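Local coordinates for protein-L-isoaspartate(D-aspartate) O-methyltransferase (Sulfolobus tokodaii, PDB 1VBF) that probably methylates L-isoaspartyl residues of age-damaged proteins with S-adenosyl-L-methionine, a step toward their repair or degradation, at residues Q171-V176 against E186-V191; T146-P151 against G159-P164; F61-L66 against R137-A142. All blocks are in the same frame, centred on the assembly; numbering follows the deposited sequence.

All three contacts belong to one mixed beta sheet. Interactions 2 and 3 are buried and pack on its two faces: 146-151 covers M161 and L163 on one, 61-66 covers R137 and V139 on the other, and W141 just beyond the strand. Both are mainly apolar, although interaction 3 adds a less certain arginine-carbonyl bond. Interaction 1, partly exposed, pairs the last two strands by backbone hydrogen bonds and carries charged side chains. The strands of the three are neighbours: Y174 N lies 2.8 Å from L163 O, and I162 N lies 3.0 Å from V138 O. Helix 56-65 also reaches interaction 1, where K175 forms a salt bridge with E65, while 146-151 meets a second subunit.

Interaction 1: residues Q171-V176 against E186-V191; sequences QKLYKV and ENLGEV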
loop_
_atom_site.group_PDB
_atom_site.type_symbol
_atom_site.label_atom_id
_atom_site.label_comp_id
_atom_site.label_asym_id
_atom_site.label_seq_id
_atom_site.Cartn_x
_atom_site.Cartn_y
_atom_site.Cartn_z
ATOM N N GLN B 171 -2.128 -12.700 13.697
ATOM C CA GLN B 171 -2.662 -14.040 13.504
ATOM C C GLN B 171 -3.944 -14.288 14.258
ATOM O O GLN B 171 -4.578 -13.361 14.729
ATOM C CB GLN B 171 -1.620 -15.070 13.934
ATOM C CG GLN B 171 -0.224 -14.830 13.377
ATOM C CD GLN B 171 0.572 -13.838 14.191
ATOM O OE1 GLN B 171 0.517 -13.841 15.409
ATOM N NE2 GLN B 171 1.335 -12.997 13.520
ATOM N N LYS B 172 -4.325 -15.549 14.375
ATOM C CA LYS B 172 -5.531 -15.904 15.102
ATOM C C LYS B 172 -5.199 -16.968 16.138
ATOM O O LYS B 172 -4.401 -17.862 15.882
ATOM C CB LYS B 172 -6.595 -16.450 14.154
ATOM C CG LYS B 172 -7.261 -15.421 13.252
ATOM C CD LYS B 172 -7.596 -16.078 11.924
ATOM C CE LYS B 172 -6.297 -16.666 11.303
ATOM N NZ LYS B 172 -6.512 -17.577 10.135
ATOM N N LEU B 173 -5.825 -16.859 17.309
ATOM C CA LEU B 173 -5.622 -17.792 18.408
ATOM C C LEU B 173 -6.628 -18.930 18.226
ATOM O O LEU B 173 -7.831 -18.698 18.118
ATOM C CB LEU B 173 -5.843 -17.046 19.737
ATOM C CG LEU B 173 -5.142 -17.429 21.057
ATOM C CD1 LEU B 173 -6.131 -18.093 21.976
ATOM C CD2 LEU B 173 -3.954 -18.322 20.785
ATOM N N TYR B 174 -6.152 -20.163 18.174
ATOM C CA TYR B 174 -7.080 -21.265 17.992
ATOM C C TYR B 174 -7.099 -22.294 19.107
ATOM O O TYR B 174 -6.053 -22.695 19.619
ATOM C CB TYR B 174 -6.788 -22.029 16.709
ATOM C CG TYR B 174 -7.185 -21.352 15.442
ATOM C CD1 TYR B 174 -6.318 -20.474 14.796
ATOM C CD2 TYR B 174 -8.426 -21.611 14.869
ATOM C CE1 TYR B 174 -6.680 -19.870 13.607
ATOM C CE2 TYR B 174 -8.804 -21.009 13.673
ATOM C CZ TYR B 174 -7.927 -20.143 13.051
ATOM O OH TYR B 174 -8.307 -19.546 11.876
ATOM N N LYS B 175 -8.303 -22.727 19.464
ATOM C CA LYS B 175 -8.474 -23.758 20.471
ATOM C C LYS B 175 -8.893 -25.013 19.686
ATOM O O LYS B 175 -9.987 -25.091 19.115
ATOM C CB LYS B 175 -9.551 -23.351 21.483
ATOM C CG LYS B 175 -9.765 -24.372 22.586
ATOM C CD LYS B 175 -10.822 -23.899 23.556
ATOM C CE LYS B 175 -11.096 -24.944 24.608
ATOM N NZ LYS B 175 -11.850 -24.342 25.727
ATOM N N VAL B 176 -8.008 -25.994 19.663
ATOM C CA VAL B 176 -8.232 -27.212 18.908
ATOM C C VAL B 176 -8.564 -28.410 19.769
ATOM O O VAL B 176 -7.810 -28.738 20.677
ATOM C CB VAL B 176 -6.976 -27.544 18.098
ATOM C CG1 VAL B 176 -7.191 -28.770 17.262
ATOM C CG2 VAL B 176 -6.608 -26.375 17.253
ATOM N N GLU B 186 -11.792 -23.459 17.155
ATOM C CA GLU B 186 -12.522 -22.299 17.594
ATOM C C GLU B 186 -11.609 -21.110 17.633
ATOM O O GLU B 186 -10.635 -21.090 18.359
ATOM C CB GLU B 186 -13.109 -22.568 18.970
ATOM C CG GLU B 186 -13.611 -21.357 19.696
ATOM C CD GLU B 186 -14.110 -21.703 21.094
ATOM O OE1 GLU B 186 -13.717 -22.769 21.628
ATOM O OE2 GLU B 186 -14.883 -20.906 21.668
ATOM N N ASN B 187 -11.920 -20.121 16.816
ATOM C CA ASN B 187 -11.154 -18.889 16.763
ATOM C C ASN B 187 -11.426 -18.130 18.046
ATOM O O ASN B 187 -12.560 -17.772 18.337
ATOM C CB ASN B 187 -11.609 -18.037 15.585
ATOM C CG ASN B 187 -10.745 -16.824 15.386
ATOM O OD1 ASN B 187 -10.217 -16.260 16.341
ATOM N ND2 ASN B 187 -10.605 -16.401 14.137
ATOM N N LEU B 188 -10.379 -17.887 18.816
ATOM C CA LEU B 188 -10.522 -17.161 20.069
ATOM C C LEU B 188 -10.149 -15.700 19.903
ATOM O O LEU B 188 -10.120 -14.961 20.872
ATOM C CB LEU B 188 -9.646 -17.791 21.156
ATOM C CG LEU B 188 -9.931 -19.267 21.439
ATOM C CD1 LEU B 188 -8.974 -19.776 22.498
ATOM C CD2 LEU B 188 -11.387 -19.440 21.866
ATOM N N GLY B 189 -9.842 -15.276 18.686
ATOM C CA GLY B 189 -9.497 -13.884 18.494
ATOM C C GLY B 189 -8.218 -13.583 17.755
ATOM O O GLY B 189 -7.463 -14.476 17.397
ATOM N N GLU B 190 -7.979 -12.302 17.523
ATOM C CA GLU B 190 -6.792 -11.859 16.816
ATOM C C GLU B 190 -5.674 -11.655 17.815
ATOM O O GLU B 190 -5.906 -11.135 18.896
ATOM C CB GLU B 190 -7.060 -10.538 16.095
ATOM C CG GLU B 190 -7.799 -10.638 14.773
ATOM C CD GLU B 190 -8.040 -9.254 14.146
ATOM O OE1 GLU B 190 -7.086 -8.431 14.078
ATOM O OE2 GLU B 190 -9.185 -8.990 13.716
ATOM N N VAL B 191 -4.465 -12.054 17.440
ATOM C CA VAL B 191 -3.310 -11.925 18.314
ATOM C C VAL B 191 -2.086 -11.593 17.481
ATOM O O VAL B 191 -2.132 -11.640 16.259
ATOM C CB VAL B 191 -3.063 -13.246 19.082
ATOM C CG1 VAL B 191 -4.193 -13.508 20.059
ATOM C CG2 VAL B 191 -2.976 -14.402 18.100
HETATM O O HOH W 1 -14.077 -23.013 24.251
#
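K175 and E186 both set CG anti to the backbone N (chi1 -179° and 166°) and continue extended, which lays the two chains side by side, pointing the same way. K175 CD passes 3.7 Å from E186 OE1, yet K175 NZ stays 4.8 Å from that oxygen. A water spans the gap, accepting from K175 NZ at 3.0 Å and donating to E186 OE1 at 2.7 Å; NZ also bonds to E65 O of helix 56-65. The strands are the two arms of an antiparallel beta hairpin that ends the sheet of this methyltransferase fold within the chain. Regular pairs, Q171 with V191 and K175 with E186, flank a beta bulge in which L188 and G189 together face L173. L188 N gives a bond of 2.8 Å to L173 O, while L173 N bonds at 2.9 Å to G189 O. N187 OD1 takes up G189 N in an Asx turn, and N187 ND2 comes 3.6 Å from K172 CG, the two side chains crossing at about a right angle. On the other face, L173 meets the CB and CD1 of L188 through its CD1 branch, its CB rests 3.9 Å from V191 CG1, and its CD2 packs on M62 of helix 56-65.

Interaction 2: residues T146-P151 against G159-P164; sequences TLLCKP and GIMILP
M161, a selenomethionine, reaches from its strand to P151 at the start of helix 149-154. With CG anti to the backbone N (chi1 177°) and the chain extended beyond it, the side chain spans much of the 8.3 Å between M161 CA and P151 CA and lays CE against CB of the proline ring, SE lying 4.0 Å from the same P151 CB. CE is enclosed by P151 and by V138 and V140 of the neighbouring strand, the densest part of the contact. Elsewhere the fit is looser. L147 CD2 is 4.3 Å from M161 SE, and L148 CD1 touches L163 CD2 at 4.0 Å, this L163 methyl slanting in against both CG and CD1 of L148. The same L163 CD2 lies 4.0 Å from L148 N, at the residue that takes the N-cap position of the helix. C149 and K150 turn from the strand toward a second subunit: C149 SG forms a disulfide with C149 of that subunit, and K150 NZ a salt bridge with E153 there, so one short segment serves both the core and the subunit interface. Strand 135-140, helix 149-154 and the parallel neighbouring strand 159-165 make up a beta-alpha-beta crossover, the repeating unit of the Rossmann-like methyltransferase fold.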
loop_
_atom_site.group_PDB
_atom_site.type_symbol
_atom_site.label_atom_id
_atom_site.label_comp_id
_atom_site.label_asym_id
_atom_site.label_seq_id
_atom_site.Cartn_x
_atom_site.Cartn_y
_atom_site.Cartn_z
ATOM N N THR B 146 0.554 -23.182 9.807
ATOM C CA THR B 146 -0.678 -23.969 9.833
ATOM C C THR B 146 -0.700 -24.671 11.170
ATOM O O THR B 146 0.145 -24.426 12.029
ATOM C CB THR B 146 -0.695 -25.140 8.816
ATOM O OG1 THR B 146 0.145 -24.847 7.708
ATOM C CG2 THR B 146 -2.079 -25.384 8.319
ATOM N N LEU B 147 -1.661 -25.579 11.302
ATOM C CA LEU B 147 -1.826 -26.399 12.479
ATOM C C LEU B 147 -0.542 -27.222 12.619
ATOM O O LEU B 147 -0.114 -27.884 11.676
ATOM C CB LEU B 147 -3.009 -27.330 12.261
ATOM C CG LEU B 147 -3.876 -27.760 13.438
ATOM C CD1 LEU B 147 -4.543 -29.089 13.076
ATOM C CD2 LEU B 147 -3.041 -27.925 14.681
ATOM N N LEU B 148 0.082 -27.162 13.788
ATOM C CA LEU B 148 1.296 -27.917 14.022
ATOM C C LEU B 148 0.926 -29.385 14.113
ATOM O O LEU B 148 0.249 -29.827 15.026
ATOM C CB LEU B 148 1.977 -27.447 15.297
ATOM C CG LEU B 148 2.583 -26.060 15.153
ATOM C CD1 LEU B 148 2.957 -25.529 16.510
ATOM C CD2 LEU B 148 3.782 -26.136 14.255
ATOM N N CYS B 149 1.397 -30.123 13.128
ATOM C CA CYS B 149 1.160 -31.537 12.962
ATOM C C CYS B 149 1.702 -32.487 14.040
ATOM O O CYS B 149 0.970 -33.342 14.524
ATOM C CB CYS B 149 1.709 -31.862 11.594
ATOM S SG CYS B 149 1.896 -33.564 10.990
ATOM N N LYS B 150 2.967 -32.362 14.418
ATOM C CA LYS B 150 3.512 -33.254 15.441
ATOM C C LYS B 150 2.773 -33.105 16.779
ATOM O O LYS B 150 2.306 -34.091 17.355
ATOM C CB LYS B 150 5.013 -33.007 15.644
ATOM C CG LYS B 150 5.843 -33.330 14.447
ATOM C CD LYS B 150 5.593 -34.746 13.981
ATOM C CE LYS B 150 6.499 -35.086 12.815
ATOM N NZ LYS B 150 6.407 -36.506 12.386
ATOM N N PRO B 151 2.667 -31.869 17.301
ATOM C CA PRO B 151 1.956 -31.688 18.575
ATOM C C PRO B 151 0.560 -32.305 18.470
ATOM O O PRO B 151 0.158 -33.112 19.303
ATOM C CB PRO B 151 1.895 -30.176 18.721
ATOM C CG PRO B 151 3.151 -29.725 18.027
ATOM C CD PRO B 151 3.182 -30.588 16.793
ATOM N N GLY B 159 -7.946 -34.608 23.563
ATOM C CA GLY B 159 -7.079 -33.534 24.007
ATOM C C GLY B 159 -7.439 -32.163 23.490
ATOM O O GLY B 159 -8.232 -32.027 22.578
ATOM N N ILE B 160 -6.841 -31.135 24.073
ATOM C CA ILE B 160 -7.105 -29.765 23.657
ATOM C C ILE B 160 -5.798 -29.089 23.391
ATOM O O ILE B 160 -4.870 -29.225 24.184
ATOM C CB ILE B 160 -7.818 -28.974 24.768
ATOM C CG1 ILE B 160 -9.235 -29.513 24.933
ATOM C CG2 ILE B 160 -7.773 -27.451 24.484
ATOM C CD1 ILE B 160 -9.968 -28.866 26.072
HETATM N N MSE B 161 -5.722 -28.371 22.271
HETATM C CA MSE B 161 -4.517 -27.619 21.930
HETATM C C MSE B 161 -4.849 -26.164 21.629
HETATM O O MSE B 161 -5.869 -25.867 21.007
HETATM C CB MSE B 161 -3.794 -28.216 20.724
HETATM C CG MSE B 161 -2.563 -27.401 20.290
HETATM SE SE MSE B 161 -1.584 -28.176 18.765
HETATM C CE MSE B 161 0.149 -27.479 19.161
ATOM N N ILE B 162 -3.994 -25.259 22.088
ATOM C CA ILE B 162 -4.171 -23.844 21.830
ATOM C C ILE B 162 -2.907 -23.294 21.175
ATOM O O ILE B 162 -1.809 -23.483 21.696
ATOM C CB ILE B 162 -4.494 -23.079 23.141
ATOM C CG1 ILE B 162 -5.929 -23.407 23.554
ATOM C CG2 ILE B 162 -4.329 -21.545 22.967
ATOM C CD1 ILE B 162 -6.410 -22.708 24.792
ATOM N N LEU B 163 -3.058 -22.650 20.016
ATOM C CA LEU B 163 -1.924 -22.045 19.315
ATOM C C LEU B 163 -2.353 -20.972 18.357
ATOM O O LEU B 163 -3.491 -20.979 17.901
ATOM C CB LEU B 163 -1.132 -23.061 18.495
ATOM C CG LEU B 163 -1.767 -24.067 17.515
ATOM C CD1 LEU B 163 -3.171 -23.714 17.080
ATOM C CD2 LEU B 163 -0.851 -24.177 16.327
ATOM N N PRO B 164 -1.446 -20.032 18.032
ATOM C CA PRO B 164 -1.726 -18.940 17.093
ATOM C C PRO B 164 -1.344 -19.434 15.689
ATOM O O PRO B 164 -0.218 -19.898 15.468
ATOM C CB PRO B 164 -0.788 -17.819 17.541
ATOM C CG PRO B 164 -0.138 -18.334 18.808
ATOM C CD PRO B 164 -0.153 -19.813 18.694
#

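Interaction 3: residues F61-L66 against R137-A142; sequences FMLDEL and RVVVWA
M62, a selenomethionine, makes a Met-aromatic contact with W141 in which the selenium approaches the ring obliquely: SE stands 4.6 Å from the centroid of the W141 six-membered ring, 54° off the ring normal. A bend at chi3 (-111°) takes the terminal CE past the selenium to the rim of the indole, where it lies at the edge near the ring plane beside CZ3. L63 comes to the same rim farther round, its CD2 3.8 Å from W141 CZ2, with the leucine side chain crossing the tryptophan at about a right angle. V139 CG1 covers one face of the indole, 3.7 Å above the W141 ring plane and offset toward its rim; Y84 stacks on the ring, and NE1 makes a weak hydrogen bond to E76. Here helix 56-65 packs on one side of the central parallel strand 135-140 of a Rossmann-like methyltransferase. Side chains alternate along that strand: R137 and V139 point to the helix side, V138 and V140 to the opposite one, where M161 lies. In this fold the S-adenosyl-L-methionine pocket lies at the C-terminal ends of the parallel strands, so W141, directly after strand 135-140, is probably near it. At the other end L66 runs its CD2 along the R137 chain, 3.8 Å from R137 CG, as the two side chains slide past each other in opposite directions. R137, bent at chi2 and chi3, curls back so that the edge of its guanidinium meets L66 O. NH1 donates to that carbonyl oxygen at 2.7 Å, although the positions of both atoms are less certain, and it also forms a salt bridge with D67, which directly follows L66.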
loop_
_atom_site.group_PDB
_atom_site.type_symbol
_atom_site.label_atom_id
_atom_site.label_comp_id
_atom_site.label_asym_id
_atom_site.label_seq_id
_atom_site.Cartn_x
_atom_site.Cartn_y
_atom_site.Cartn_z
ATOM N N PHE B 61 -5.221 -15.906 29.815
ATOM C CA PHE B 61 -6.425 -16.234 29.070
ATOM C C PHE B 61 -6.224 -17.577 28.350
ATOM O O PHE B 61 -7.087 -18.452 28.379
ATOM C CB PHE B 61 -6.754 -15.126 28.046
ATOM C CG PHE B 61 -7.894 -15.474 27.136
ATOM C CD1 PHE B 61 -9.175 -15.690 27.652
ATOM C CD2 PHE B 61 -7.673 -15.696 25.782
ATOM C CE1 PHE B 61 -10.220 -16.133 26.830
ATOM C CE2 PHE B 61 -8.709 -16.139 24.946
ATOM C CZ PHE B 61 -9.983 -16.361 25.471
HETATM N N MSE B 62 -5.073 -17.737 27.709
HETATM C CA MSE B 62 -4.773 -18.971 27.005
HETATM C C MSE B 62 -4.741 -20.178 27.934
HETATM O O MSE B 62 -5.364 -21.210 27.647
HETATM C CB MSE B 62 -3.456 -18.820 26.268
HETATM C CG MSE B 62 -3.503 -17.685 25.265
HETATM SE SE MSE B 62 -1.982 -17.598 24.072
HETATM C CE MSE B 62 -1.210 -15.974 24.756
ATOM N N LEU B 63 -4.028 -20.053 29.053
ATOM C CA LEU B 63 -3.968 -21.154 30.007
ATOM C C LEU B 63 -5.355 -21.436 30.569
ATOM O O LEU B 63 -5.731 -22.593 30.741
ATOM C CB LEU B 63 -3.007 -20.839 31.149
ATOM C CG LEU B 63 -1.534 -20.629 30.768
ATOM C CD1 LEU B 63 -0.699 -20.570 32.037
ATOM C CD2 LEU B 63 -1.046 -21.753 29.846
ATOM N N ASP B 64 -6.128 -20.386 30.837
ATOM C CA ASP B 64 -7.469 -20.576 31.374
ATOM C C ASP B 64 -8.318 -21.355 30.371
ATOM O O ASP B 64 -9.121 -22.215 30.741
ATOM C CB ASP B 64 -8.102 -19.221 31.705
ATOM C CG ASP B 64 -9.277 -19.335 32.688
ATOM O OD1 ASP B 64 -9.357 -20.345 33.438
ATOM O OD2 ASP B 64 -10.114 -18.395 32.728
ATOM N N GLU B 65 -8.112 -21.082 29.093
ATOM C CA GLU B 65 -8.859 -21.758 28.040
ATOM C C GLU B 65 -8.362 -23.177 27.779
ATOM O O GLU B 65 -9.049 -23.954 27.108
ATOM C CB GLU B 65 -8.761 -20.950 26.749
ATOM C CG GLU B 65 -9.617 -19.695 26.713
ATOM C CD GLU B 65 -11.095 -20.013 26.553
ATOM O OE1 GLU B 65 -11.452 -20.773 25.632
ATOM O OE2 GLU B 65 -11.907 -19.502 27.347
ATOM N N LEU B 66 -7.172 -23.498 28.302
ATOM C CA LEU B 66 -6.541 -24.810 28.121
ATOM C C LEU B 66 -7.202 -25.907 28.942
ATOM O O LEU B 66 -6.973 -27.105 28.702
ATOM C CB LEU B 66 -5.062 -24.738 28.502
ATOM C CG LEU B 66 -3.958 -25.223 27.539
ATOM C CD1 LEU B 66 -2.705 -25.426 28.359
ATOM C CD2 LEU B 66 -4.313 -26.519 26.824
ATOM N N ARG B 137 -2.815 -31.843 26.939
ATOM C CA ARG B 137 -2.923 -30.485 26.457
ATOM C C ARG B 137 -1.614 -30.052 25.814
ATOM O O ARG B 137 -0.546 -30.601 26.117
ATOM C CB ARG B 137 -3.197 -29.548 27.641
ATOM C CG ARG B 137 -4.342 -29.939 28.556
ATOM C CD ARG B 137 -5.672 -29.563 27.967
ATOM N NE ARG B 137 -6.612 -30.672 28.016
ATOM C CZ ARG B 137 -7.763 -30.625 28.661
ATOM N NH1 ARG B 137 -8.080 -29.515 29.297
ATOM N NH2 ARG B 137 -8.589 -31.665 28.655
ATOM N N VAL B 138 -1.710 -29.042 24.948
ATOM C CA VAL B 138 -0.556 -28.454 24.292
ATOM C C VAL B 138 -0.778 -26.949 24.123
ATOM O O VAL B 138 -1.851 -26.517 23.702
ATOM C CB VAL B 138 -0.320 -29.048 22.908
ATOM C CG1 VAL B 138 0.845 -28.337 22.271
ATOM C CG2 VAL B 138 -0.066 -30.531 23.001
ATOM N N VAL B 139 0.224 -26.148 24.467
ATOM C CA VAL B 139 0.140 -24.699 24.317
ATOM C C VAL B 139 1.329 -24.288 23.484
ATOM O O VAL B 139 2.437 -24.750 23.738
ATOM C CB VAL B 139 0.336 -23.958 25.626
ATOM C CG1 VAL B 139 -0.396 -22.611 25.582
ATOM C CG2 VAL B 139 -0.083 -24.815 26.754
ATOM N N VAL B 140 1.132 -23.406 22.511
ATOM C CA VAL B 140 2.257 -22.960 21.690
ATOM C C VAL B 140 2.325 -21.461 21.884
ATOM O O VAL B 140 1.301 -20.828 21.851
ATOM C CB VAL B 140 2.017 -23.333 20.207
ATOM C CG1 VAL B 140 3.317 -23.206 19.405
ATOM C CG2 VAL B 140 1.470 -24.753 20.133
ATOM N N TRP B 141 3.509 -20.900 22.098
ATOM C CA TRP B 141 3.634 -19.466 22.334
ATOM C C TRP B 141 4.237 -18.711 21.171
ATOM O O TRP B 141 4.977 -17.740 21.345
ATOM C CB TRP B 141 4.467 -19.181 23.593
ATOM C CG TRP B 141 3.872 -19.726 24.865
ATOM C CD1 TRP B 141 4.278 -20.833 25.537
ATOM C CD2 TRP B 141 2.709 -19.236 25.568
ATOM N NE1 TRP B 141 3.449 -21.081 26.600
ATOM C CE2 TRP B 141 2.482 -20.125 26.650
ATOM C CE3 TRP B 141 1.843 -18.148 25.386
ATOM C CZ2 TRP B 141 1.417 -19.956 27.555
ATOM C CZ3 TRP B 141 0.772 -17.984 26.299
ATOM C CH2 TRP B 141 0.577 -18.887 27.362
ATOM N N ALA B 142 3.942 -19.181 19.975
ATOM C CA ALA B 142 4.418 -18.525 18.763
ATOM C C ALA B 142 3.530 -18.985 17.605
ATOM O O ALA B 142 2.994 -20.097 17.609
ATOM C CB ALA B 142 5.879 -18.854 18.513
#